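Long-range contact in beta-galactosidase BgaB (Bifidobacterium adolescentis, PDB 5VYM), which hydrolyses terminal beta-1,4-linked galactose from galacto-oligosaccharides as a family 42 glycosidase, represented here by its trimerisation domain: residues A8-R20 with L29-A41. Residues are numbered along the deposited sequence; the frame is centred on the assembly and turned at random.
Sequences AILFSAESEWATR and LNHWHDVRDWYRA
His31 is the main bump of this contact: its ring fills the hollow where strand 8-11 turns into helix 13-20. CG stands anti to the backbone N (chi1 174°), which carries NE2 to the Ser12 amide; Ser12 N donates to NE2 over 2.9 Å, almost straight at 173°. Ser15 lays its CB over one ring face, a CH-pi contact 4.2 Å from the ring centroid. Phe11 meets the same ring rim to rim, the planes nearly parallel, and the edge of the six-membered ring of Trp32 is turned toward the face of Phe11 in an offset edge-to-face pair (Phe11 CD1 to Trp32 CE3 3.6 Å, planes at 82°). His31 ND1 hydrogen-bonds to Pro67 O, so an alanine here would probably open a gap beneath Ser15 and leave both Ser12 N and Pro67 O without their mates.

Thr19 and Glu16 of helix 13-20 grip the backbone amides at the start of helix 31-41. Thr19 OG1 accepts from His31 N (3.1 Å) while its CG2 presses on Asn30 CA. Glu16, bent at chi2, takes Trp32 N on OE1 (3.0 Å), and one water joins its OE2 to Asn30 OD1, which also accepts from His33 N, the capping bond of Asn30 at the N-cap of the helix. At the other end, Ile9 fits CG2 against Val35 CG1 (3.8 Å) and lodges CD1 by Trp38 CB (3.6 Å).

Strand 8-11, flanked by strands 50-53 and 63-66 in a parallel sheet of order 2-1-3-4, as in flavodoxin-like domains of the glutaminase class, runs nearly antiparallel to helix 31-41, which packs against it. Val35 and Tyr39 also cover Ile51, Trp38 touches Val65, and Leu217 of the second subunit packs on Trp38.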
loop_
_atom_site.group_PDB
_atom_site.type_symbol
_atom_site.label_atom_id
_atom_site.label_comp_id
_atom_site.label_asym_id
_atom_site.label_seq_id
_atom_site.Cartn_x
_atom_site.Cartn_y
_atom_site.Cartn_z
ATOM N N ALA B 8 13.906 7.893 14.092
ATOM C CA ALA B 8 13.283 9.201 14.232
ATOM C C ALA B 8 11.858 9.023 14.731
ATOM O O ALA B 8 11.075 8.274 14.139
ATOM C CB ALA B 8 13.286 9.965 12.904
ATOM N N ILE B 9 11.530 9.699 15.825
ATOM C CA ILE B 9 10.160 9.764 16.319
ATOM C C ILE B 9 9.525 11.024 15.749
ATOM O O ILE B 9 9.976 12.138 16.032
ATOM C CB ILE B 9 10.120 9.762 17.853
ATOM C CG1 ILE B 9 10.800 8.504 18.393
ATOM C CG2 ILE B 9 8.684 9.857 18.348
ATOM C CD1 ILE B 9 10.898 8.460 19.897
ATOM N N LEU B 10 8.490 10.849 14.933
ATOM C CA LEU B 10 7.906 11.966 14.207
ATOM C C LEU B 10 6.929 12.735 15.083
ATOM O O LEU B 10 6.127 12.146 15.814
ATOM C CB LEU B 10 7.200 11.475 12.946
ATOM C CG LEU B 10 8.060 10.663 11.977
ATOM C CD1 LEU B 10 7.322 10.473 10.664
ATOM C CD2 LEU B 10 9.413 11.326 11.754
ATOM N N PHE B 11 7.001 14.061 15.002
ATOM C CA PHE B 11 6.133 14.953 15.759
ATOM C C PHE B 11 5.229 15.719 14.803
ATOM O O PHE B 11 5.712 16.369 13.869
ATOM C CB PHE B 11 6.950 15.928 16.610
ATOM C CG PHE B 11 6.130 17.021 17.229
ATOM C CD1 PHE B 11 5.195 16.730 18.210
ATOM C CD2 PHE B 11 6.292 18.337 16.831
ATOM C CE1 PHE B 11 4.434 17.733 18.782
ATOM C CE2 PHE B 11 5.535 19.346 17.400
ATOM C CZ PHE B 11 4.605 19.043 18.377
ATOM N N SER B 12 3.922 15.641 15.042
ATOM C CA SER B 12 2.914 16.326 14.240
ATOM C C SER B 12 2.243 17.381 15.111
ATOM O O SER B 12 1.512 17.044 16.047
ATOM C CB SER B 12 1.888 15.337 13.693
ATOM O OG SER B 12 0.762 16.017 13.165
ATOM N N ALA B 13 2.495 18.654 14.800
ATOM C CA ALA B 13 1.878 19.737 15.560
ATOM C C ALA B 13 0.359 19.695 15.446
ATOM O O ALA B 13 -0.352 19.934 16.430
ATOM C CB ALA B 13 2.416 21.087 15.087
ATOM N N GLU B 14 -0.157 19.391 14.251
ATOM C CA GLU B 14 -1.601 19.291 14.076
ATOM C C GLU B 14 -2.188 18.193 14.954
ATOM O O GLU B 14 -3.281 18.350 15.510
ATOM C CB GLU B 14 -1.938 19.042 12.603
ATOM C CG GLU B 14 -1.565 20.185 11.667
ATOM C CD GLU B 14 -0.135 20.098 11.164
ATOM O OE1 GLU B 14 0.145 20.637 10.073
ATOM O OE2 GLU B 14 0.707 19.486 11.854
ATOM N N SER B 15 -1.473 17.074 15.098
ATOM C CA SER B 15 -1.948 16.005 15.972
ATOM C C SER B 15 -1.966 16.453 17.429
ATOM O O SER B 15 -2.858 16.066 18.193
ATOM C CB SER B 15 -1.078 14.758 15.803
ATOM O OG SER B 15 -1.125 14.284 14.468
ATOM N N GLU B 16 -0.990 17.272 17.829
ATOM C CA GLU B 16 -0.987 17.810 19.186
ATOM C C GLU B 16 -2.147 18.776 19.397
ATOM O O GLU B 16 -2.716 18.841 20.493
ATOM C CB GLU B 16 0.350 18.491 19.478
ATOM C CG GLU B 16 0.439 19.156 20.849
ATOM C CD GLU B 16 0.380 18.165 22.003
ATOM O OE1 GLU B 16 0.511 16.944 21.766
ATOM O OE2 GLU B 16 0.201 18.611 23.157
ATOM N N TRP B 17 -2.512 19.532 18.359
ATOM C CA TRP B 17 -3.676 20.409 18.454
ATOM C C TRP B 17 -4.948 19.600 18.675
ATOM O O TRP B 17 -5.774 19.940 19.529
ATOM C CB TRP B 17 -3.793 21.264 17.193
ATOM C CG TRP B 17 -2.582 22.098 16.903
ATOM C CD1 TRP B 17 -1.587 22.434 17.775
ATOM C CD2 TRP B 17 -2.236 22.696 15.649
ATOM N NE1 TRP B 17 -0.644 23.207 17.140
ATOM C CE2 TRP B 17 -1.019 23.381 15.834
ATOM C CE3 TRP B 17 -2.837 22.719 14.387
ATOM C CZ2 TRP B 17 -0.394 24.082 14.806
ATOM C CZ3 TRP B 17 -2.215 23.414 13.368
ATOM C CH2 TRP B 17 -1.006 24.086 13.583
ATOM N N ALA B 18 -5.119 18.517 17.912
ATOM C CA ALA B 18 -6.268 17.643 18.120
ATOM C C ALA B 18 -6.238 17.006 19.502
ATOM O O ALA B 18 -7.294 16.725 20.080
ATOM C CB ALA B 18 -6.316 16.566 17.035
ATOM N N THR B 19 -5.043 16.773 20.046
ATOM C CA THR B 19 -4.925 16.249 21.403
ATOM C C THR B 19 -5.446 17.254 22.425
ATOM O O THR B 19 -6.197 16.897 23.341
ATOM C CB THR B 19 -3.466 15.888 21.693
ATOM O OG1 THR B 19 -3.157 14.623 21.095
ATOM C CG2 THR B 19 -3.207 15.826 23.190
ATOM N N ARG B 20 -5.062 18.525 22.274
ATOM C CA ARG B 20 -5.461 19.560 23.220
ATOM C C ARG B 20 -6.958 19.835 23.200
ATOM O O ARG B 20 -7.488 20.372 24.180
ATOM C CB ARG B 20 -4.708 20.858 22.924
ATOM C CG ARG B 20 -3.204 20.770 23.094
ATOM C CD ARG B 20 -2.541 22.019 22.542
ATOM N NE ARG B 20 -1.101 22.039 22.774
ATOM C CZ ARG B 20 -0.270 22.904 22.203
ATOM N NH1 ARG B 20 -0.741 23.813 21.359
ATOM N NH2 ARG B 20 1.027 22.857 22.468
ATOM N N LEU B 29 -5.306 9.943 25.260
ATOM C CA LEU B 29 -4.722 10.223 23.952
ATOM C C LEU B 29 -3.980 11.552 24.009
ATOM O O LEU B 29 -4.602 12.618 24.063
ATOM C CB LEU B 29 -5.810 10.247 22.884
ATOM C CG LEU B 29 -6.513 8.916 22.617
ATOM C CD1 LEU B 29 -7.670 9.102 21.645
ATOM C CD2 LEU B 29 -5.520 7.890 22.089
ATOM N N ASN B 30 -2.651 11.490 24.004
ATOM C CA ASN B 30 -1.810 12.682 24.079
ATOM C C ASN B 30 -0.616 12.460 23.162
ATOM O O ASN B 30 0.216 11.586 23.428
ATOM C CB ASN B 30 -1.365 12.954 25.516
ATOM C CG ASN B 30 -0.734 14.324 25.687
ATOM O OD1 ASN B 30 0.123 14.733 24.903
ATOM N ND2 ASN B 30 -1.161 15.045 26.719
ATOM N N HIS B 31 -0.527 13.251 22.092
ATOM C CA HIS B 31 0.512 13.022 21.092
ATOM C C HIS B 31 1.902 13.269 21.668
ATOM O O HIS B 31 2.779 12.399 21.593
ATOM C CB HIS B 31 0.276 13.904 19.866
ATOM C CG HIS B 31 1.383 13.840 18.861
ATOM N ND1 HIS B 31 1.998 12.658 18.508
ATOM C CD2 HIS B 31 1.992 14.811 18.141
ATOM C CE1 HIS B 31 2.936 12.904 17.611
ATOM N NE2 HIS B 31 2.953 14.202 17.371
ATOM N N TRP B 32 2.123 14.451 22.249
ATOM C CA TRP B 32 3.460 14.783 22.731
ATOM C C TRP B 32 3.878 13.899 23.899
ATOM O O TRP B 32 5.060 13.559 24.022
ATOM C CB TRP B 32 3.540 16.256 23.134
ATOM C CG TRP B 32 4.891 16.622 23.660
ATOM C CD1 TRP B 32 5.212 16.944 24.946
ATOM C CD2 TRP B 32 6.113 16.672 22.915
ATOM N NE1 TRP B 32 6.558 17.207 25.043
ATOM C CE2 TRP B 32 7.134 17.045 23.811
ATOM C CE3 TRP B 32 6.442 16.443 21.575
ATOM C CZ2 TRP B 32 8.459 17.195 23.411
ATOM C CZ3 TRP B 32 7.758 16.593 21.180
ATOM C CH2 TRP B 32 8.751 16.965 22.096
ATOM N N HIS B 33 2.935 13.523 24.766
ATOM C CA HIS B 33 3.269 12.596 25.839
ATOM C C HIS B 33 3.636 11.226 25.289
ATOM O O HIS B 33 4.502 10.543 25.849
ATOM C CB HIS B 33 2.106 12.483 26.827
ATOM C CG HIS B 33 1.949 13.680 27.712
ATOM N ND1 HIS B 33 1.110 13.692 28.805
ATOM C CD2 HIS B 33 2.526 14.904 27.666
ATOM C CE1 HIS B 33 1.176 14.872 29.395
ATOM N NE2 HIS B 33 2.028 15.626 28.724
ATOM N N ASP B 34 3.000 10.811 24.192
ATOM C CA ASP B 34 3.379 9.557 23.552
ATOM C C ASP B 34 4.764 9.666 22.925
ATOM O O ASP B 34 5.539 8.702 22.943
ATOM C CB ASP B 34 2.334 9.167 22.505
ATOM C CG ASP B 34 2.199 7.663 22.342
ATOM O OD1 ASP B 34 2.918 6.915 23.038
ATOM O OD2 ASP B 34 1.368 7.229 21.516
ATOM N N VAL B 35 5.096 10.841 22.382
ATOM C CA VAL B 35 6.427 11.058 21.821
ATOM C C VAL B 35 7.489 10.970 22.910
ATOM O O VAL B 35 8.540 10.345 22.723
ATOM C CB VAL B 35 6.481 12.410 21.086
ATOM C CG1 VAL B 35 7.910 12.745 20.688
ATOM C CG2 VAL B 35 5.576 12.388 19.866
ATOM N N ARG B 36 7.236 11.594 24.065
ATOM C CA ARG B 36 8.212 11.563 25.151
ATOM C C ARG B 36 8.417 10.146 25.674
ATOM O O ARG B 36 9.549 9.741 25.962
ATOM C CB ARG B 36 7.777 12.488 26.288
ATOM C CG ARG B 36 7.674 13.953 25.908
ATOM C CD ARG B 36 7.466 14.826 27.137
ATOM N NE ARG B 36 6.404 14.318 28.002
ATOM C CZ ARG B 36 5.858 15.011 28.997
ATOM N NH1 ARG B 36 6.267 16.247 29.250
ATOM N NH2 ARG B 36 4.899 14.472 29.736
ATOM N N ASP B 37 7.331 9.380 25.808
ATOM C CA ASP B 37 7.450 8.008 26.292
ATOM C C ASP B 37 8.283 7.158 25.341
ATOM O O ASP B 37 9.132 6.374 25.779
ATOM C CB ASP B 37 6.063 7.397 26.489
ATOM C CG ASP B 37 5.345 7.960 27.702
ATOM O OD1 ASP B 37 5.942 8.794 28.415
ATOM O OD2 ASP B 37 4.184 7.566 27.942
ATOM N N TRP B 38 8.058 7.300 24.032
ATOM C CA TRP B 38 8.875 6.574 23.067
ATOM C C TRP B 38 10.319 7.061 23.078
ATOM O O TRP B 38 11.239 6.265 22.858
ATOM C CB TRP B 38 8.280 6.702 21.666
ATOM C CG TRP B 38 7.155 5.745 21.398
ATOM C CD1 TRP B 38 5.826 5.957 21.626
ATOM C CD2 TRP B 38 7.263 4.427 20.849
ATOM N NE1 TRP B 38 5.099 4.852 21.252
ATOM C CE2 TRP B 38 5.959 3.898 20.772
ATOM C CE3 TRP B 38 8.336 3.641 20.416
ATOM C CZ2 TRP B 38 5.698 2.620 20.280
ATOM C CZ3 TRP B 38 8.075 2.372 19.927
ATOM C CH2 TRP B 38 6.768 1.875 19.862
ATOM N N TYR B 39 10.538 8.354 23.328
ATOM C CA TYR B 39 11.903 8.869 23.390
ATOM C C TYR B 39 12.665 8.248 24.554
ATOM O O TYR B 39 13.799 7.782 24.393
ATOM C CB TYR B 39 11.893 10.394 23.505
ATOM C CG TYR B 39 13.277 10.988 23.645
ATOM C CD1 TYR B 39 13.846 11.188 24.898
ATOM C CD2 TYR B 39 14.021 11.341 22.526
ATOM C CE1 TYR B 39 15.112 11.721 25.034
ATOM C CE2 TYR B 39 15.290 11.876 22.653
ATOM C CZ TYR B 39 15.829 12.065 23.909
ATOM O OH TYR B 39 17.091 12.598 24.043
ATOM N N ARG B 40 12.057 8.240 25.742
ATOM C CA ARG B 40 12.718 7.655 26.901
ATOM C C ARG B 40 12.883 6.149 26.746
ATOM O O ARG B 40 13.867 5.579 27.235
ATOM C CB ARG B 40 11.939 7.987 28.175
ATOM C CG ARG B 40 12.648 7.578 29.453
ATOM C CD ARG B 40 12.278 8.495 30.608
ATOM N NE ARG B 40 12.597 9.890 30.320
ATOM C CZ ARG B 40 13.810 10.422 30.443
ATOM N NH1 ARG B 40 14.829 9.672 30.846
ATOM N NH2 ARG B 40 14.007 11.702 30.159
ATOM N N ALA B 41 11.942 5.490 26.067
ATOM C CA ALA B 41 12.071 4.054 25.835
ATOM C C ALA B 41 13.277 3.748 24.957
ATOM O O ALA B 41 14.065 2.840 25.253
ATOM C CB ALA B 41 10.791 3.503 25.207
HETATM O O HOH W 1 0.822 17.486 25.519
#